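Local coordinates for protein alkaline phosphatase (Antarctic bacterium, PDB 2W5V) that probably hydrolyses phosphate monoesters at alkaline pH through a phosphoserine intermediate, at a site holding two zinc ions and a magnesium ion, at residues Gly59-Asn62 against Tyr63-Phe66; Met220-Met223 against Glu224-Arg227. The protein carries 1 engineered substitution. All blocks are in the same frame, centred on the assembly; numbering follows the deposited sequence.

Interaction 1 of 2, residues Gly59-Asn62 against Tyr63-Phe66; sequences GTPN and YTQF
T64 turns back over P61 in a tight 3-10 turn. Its CB lies 3.6 Å from P61 O, and its two branches part there. OG1 takes the position between the backbone N and the carbonyl carbon (chi1 61°), which carries the hydroxyl back to P61 O, its acceptor at 2.8 Å, nearly along the C=O axis. The same oxygen also receives T64 N at 3.1 Å, from above the carbonyl plane, so residue T64 grips it twice. T60 CG2 sits 3.3 Å from T64 OG1, with T64 CG2 a little farther from the same methyl, the two threonines crossing at about a right angle. One residue on, Q65 N donates to N62 O at 3.0 Å and repeats the i to i+3 bond of a 3-10 helix. N62 and Q65 run side by side, their amide planes 64° apart; a weak bond from Q65 NE2 to N62 OD1 links them, while Q65 OE1 takes K289 NZ. The turn lies between helix 47-52 and strand 68-73. Helix 267-291 holds its start through D278, which accepts from N62 N and Y63 N, and Y63 packs on F277 and I281 of that helix, on F345 of strand 342-347 and on I357 of the second subunit.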
loop_
_atom_site.group_PDB
_atom_site.type_symbol
_atom_site.label_atom_id
_atom_site.label_comp_id
_atom_site.label_asym_id
_atom_site.label_seq_id
_atom_site.Cartn_x
_atom_site.Cartn_y
_atom_site.Cartn_z
ATOM N N GLY B 59 -2.490 -3.672 21.127
ATOM C CA GLY B 59 -3.512 -2.692 20.809
ATOM C C GLY B 59 -3.539 -2.298 19.344
ATOM O O GLY B 59 -2.705 -2.738 18.552
ATOM N N THR B 60 -4.500 -1.456 18.986
ATOM C CA THR B 60 -4.702 -1.049 17.600
ATOM C C THR B 60 -3.686 0.011 17.181
ATOM O O THR B 60 -3.370 0.907 17.961
ATOM C CB THR B 60 -6.119 -0.487 17.414
ATOM O OG1 THR B 60 -7.067 -1.419 17.948
ATOM C CG2 THR B 60 -6.417 -0.254 15.949
ATOM N N PRO B 61 -3.155 -0.097 15.951
ATOM C CA PRO B 61 -2.208 0.914 15.468
ATOM C C PRO B 61 -2.886 2.252 15.227
ATOM O O PRO B 61 -4.041 2.298 14.813
ATOM C CB PRO B 61 -1.738 0.346 14.126
ATOM C CG PRO B 61 -2.075 -1.094 14.158
ATOM C CD PRO B 61 -3.280 -1.228 15.017
ATOM N N ASN B 62 -2.157 3.337 15.459
ATOM C CA ASN B 62 -2.687 4.666 15.189
ATOM C C ASN B 62 -2.900 4.889 13.693
ATOM O O ASN B 62 -3.689 5.742 13.287
ATOM C CB ASN B 62 -1.787 5.728 15.823
ATOM C CG ASN B 62 -1.879 5.716 17.336
ATOM O OD1 ASN B 62 -2.956 5.925 17.892
ATOM N ND2 ASN B 62 -0.761 5.457 18.008
ATOM N N TYR B 63 -2.223 4.095 12.870
ATOM C CA TYR B 63 -2.528 4.093 11.442
ATOM C C TYR B 63 -4.037 4.022 11.163
ATOM O O TYR B 63 -4.519 4.622 10.205
ATOM C CB TYR B 63 -1.824 2.932 10.724
ATOM C CG TYR B 63 -0.355 3.155 10.455
ATOM C CD1 TYR B 63 0.614 2.492 11.196
ATOM C CD2 TYR B 63 0.062 4.031 9.465
ATOM C CE1 TYR B 63 1.971 2.703 10.958
ATOM C CE2 TYR B 63 1.415 4.252 9.214
ATOM C CZ TYR B 63 2.365 3.583 9.962
ATOM O OH TYR B 63 3.711 3.791 9.713
ATOM N N THR B 64 -4.784 3.280 11.982
ATOM C CA THR B 64 -6.203 3.054 11.690
ATOM C C THR B 64 -7.069 4.312 11.818
ATOM O O THR B 64 -8.226 4.315 11.409
ATOM C CB THR B 64 -6.822 1.945 12.562
ATOM O OG1 THR B 64 -6.740 2.328 13.939
ATOM C CG2 THR B 64 -6.099 0.627 12.344
ATOM N N GLN B 65 -6.515 5.366 12.400
ATOM C CA GLN B 65 -7.235 6.634 12.496
ATOM C C GLN B 65 -7.361 7.344 11.147
ATOM O O GLN B 65 -8.187 8.240 10.996
ATOM C CB GLN B 65 -6.558 7.570 13.500
ATOM C CG GLN B 65 -6.548 7.065 14.926
ATOM C CD GLN B 65 -6.015 8.090 15.908
ATOM O OE1 GLN B 65 -6.507 9.218 15.975
ATOM N NE2 GLN B 65 -5.006 7.702 16.680
ATOM N N PHE B 66 -6.540 6.962 10.169
ATOM C CA PHE B 66 -6.522 7.675 8.891
ATOM C C PHE B 66 -7.595 7.200 7.920
ATOM O O PHE B 66 -7.858 6.007 7.808
ATOM C CB PHE B 66 -5.155 7.553 8.203
ATOM C CG PHE B 66 -4.058 8.325 8.876
ATOM C CD1 PHE B 66 -3.146 7.684 9.706
ATOM C CD2 PHE B 66 -3.923 9.691 8.667
ATOM C CE1 PHE B 66 -2.133 8.397 10.318
ATOM C CE2 PHE B 66 -2.905 10.408 9.277
ATOM C CZ PHE B 66 -2.015 9.761 10.100
#

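Interaction 2 of 2, residues Met220-Met223 against Glu224-Arg227; sequences MPTM and EKGR
R227 folds back along M220-M223, its guanidinium reaching P221 O, with that oxygen and M223 as the main neighbours of its side chain. Its CG stands opposite the backbone N (chi1 -173°) and the chain is extended through chi2 and bends at chi3, so that the aliphatic part passes P221 O, with CD 3.8 Å from M220 CB, before the guanidinium comes round. There NH1 donates to P221 O at 2.9 Å; the bond lies in the carbonyl plane, although the oxygen is tilted 21° from the guanidinium plane. M223, bent at chi2 and chi3, lays its sulfur over one face of that group, SD being 3.2 Å from R227 NH2. NH2 also forms salt bridges with E273 and D276, a pair of carboxylates that would be expected to balance the buried charge. Were R227 replaced by an alanine, P221 O would probably lose this donor, E273 and D276 the cation they share, and the M223 sulfur the flat group it covers.

T222 O closes the turn by accepting two backbone amides from opposite faces of its plane: K225 N at 3.1 Å and R227 N at 3.2 Å. T222 OG1 receives a further weak bond from K225 N and touches K225 CG at 3.3 Å, the two side chains lying side by side. G226 N bonds to M223 O at 2.9 Å, and the positive phi of G226 (90°) suits a residue without CB.

The turn lies in the connection from strand 210-214 to helix 230-242 and leans on helix 267-291. T222 packs on Y269 and E273 there, M223 N donates to E273, and E224 OE2 bonds to S268 OG; residue S268, with N266, belongs to a bound magnesium site. On the strand side, M220 pairs through its backbone with T130, just after strand 124-129.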
loop_
_atom_site.group_PDB
_atom_site.type_symbol
_atom_site.label_atom_id
_atom_site.label_comp_id
_atom_site.label_asym_id
_atom_site.label_seq_id
_atom_site.Cartn_x
_atom_site.Cartn_y
_atom_site.Cartn_z
ATOM N N MET B 220 20.791 7.993 18.063
ATOM C CA MET B 220 20.159 7.688 19.344
ATOM C C MET B 220 20.165 6.179 19.535
ATOM O O MET B 220 20.317 5.430 18.566
ATOM C CB MET B 220 18.712 8.181 19.368
ATOM C CG MET B 220 18.556 9.677 19.135
ATOM S SD MET B 220 19.161 10.609 20.547
ATOM C CE MET B 220 18.020 10.056 21.818
ATOM N N PRO B 221 19.996 5.723 20.783
ATOM C CA PRO B 221 19.928 4.282 21.060
ATOM C C PRO B 221 18.780 3.635 20.288
ATOM O O PRO B 221 17.821 4.328 19.940
ATOM C CB PRO B 221 19.644 4.231 22.568
ATOM C CG PRO B 221 20.204 5.526 23.093
ATOM C CD PRO B 221 19.959 6.535 22.013
ATOM N N THR B 222 18.868 2.337 20.009
ATOM C CA THR B 222 17.715 1.626 19.458
ATOM C C THR B 222 16.653 1.510 20.545
ATOM O O THR B 222 16.940 1.735 21.721
ATOM C CB THR B 222 18.071 0.209 18.955
ATOM O OG1 THR B 222 18.551 -0.599 20.044
ATOM C CG2 THR B 222 19.125 0.281 17.853
ATOM N N MET B 223 15.429 1.171 20.157
ATOM C CA MET B 223 14.376 0.907 21.135
ATOM C C MET B 223 14.803 -0.255 22.029
ATOM O O MET B 223 14.597 -0.234 23.245
ATOM C CB MET B 223 13.059 0.557 20.434
ATOM C CG MET B 223 12.372 1.725 19.727
ATOM S SD MET B 223 12.074 3.126 20.835
ATOM C CE MET B 223 10.887 2.416 21.990
ATOM N N GLU B 224 15.410 -1.267 21.417
ATOM C CA GLU B 224 15.805 -2.467 22.150
ATOM C C GLU B 224 16.917 -2.160 23.155
ATOM O O GLU B 224 17.163 -2.941 24.076
ATOM C CB GLU B 224 16.217 -3.591 21.189
ATOM C CG GLU B 224 15.043 -4.206 20.416
ATOM C CD GLU B 224 15.459 -5.317 19.456
ATOM O OE1 GLU B 224 16.607 -5.303 18.978
ATOM O OE2 GLU B 224 14.634 -6.207 19.174
ATOM N N LYS B 225 17.581 -1.021 22.980
ATOM C CA LYS B 225 18.618 -0.598 23.911
ATOM C C LYS B 225 18.115 0.499 24.841
ATOM O O LYS B 225 18.905 1.161 25.503
ATOM C CB LYS B 225 19.861 -0.122 23.163
ATOM C CG LYS B 225 20.667 -1.232 22.521
ATOM C CD LYS B 225 21.473 -1.985 23.563
ATOM C CE LYS B 225 22.332 -3.065 22.922
ATOM N NZ LYS B 225 23.098 -3.843 23.941
ATOM N N GLY B 226 16.802 0.698 24.872
ATOM C CA GLY B 226 16.186 1.572 25.857
ATOM C C GLY B 226 16.033 3.038 25.487
ATOM O O GLY B 226 16.111 3.900 26.354
ATOM N N ARG B 227 15.804 3.337 24.212
ATOM C CA ARG B 227 15.565 4.726 23.818
ATOM C C ARG B 227 14.266 5.238 24.434
ATOM O O ARG B 227 14.120 6.425 24.697
ATOM C CB ARG B 227 15.519 4.878 22.295
ATOM C CG ARG B 227 15.442 6.336 21.828
ATOM C CD ARG B 227 15.472 6.468 20.313
ATOM N NE ARG B 227 14.262 5.959 19.659
ATOM C CZ ARG B 227 14.261 5.018 18.721
ATOM N NH1 ARG B 227 15.407 4.475 18.323
ATOM N NH2 ARG B 227 13.117 4.621 18.175
#

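How the interactions relate
Interaction 1 closes before interaction 2 opens along the chain; their centres are 23 Å apart and their nearest atoms about 13 Å, so they do not touch. Both are compact turns in loops that lead from one regular element to the next, and both lean on helix 267-291: residues 59-66 meet it between F277 and K289, residues 220-227 nearer its start, between S268 and D276. This one helix thus links two distant connections of the mixed sheet. Interaction 1 lies beside the second subunit, and the Y63 side chain is about 14 Å from a bound zinc ion, whereas no other chain touches interaction 2, which borders the magnesium held by N266 and S268.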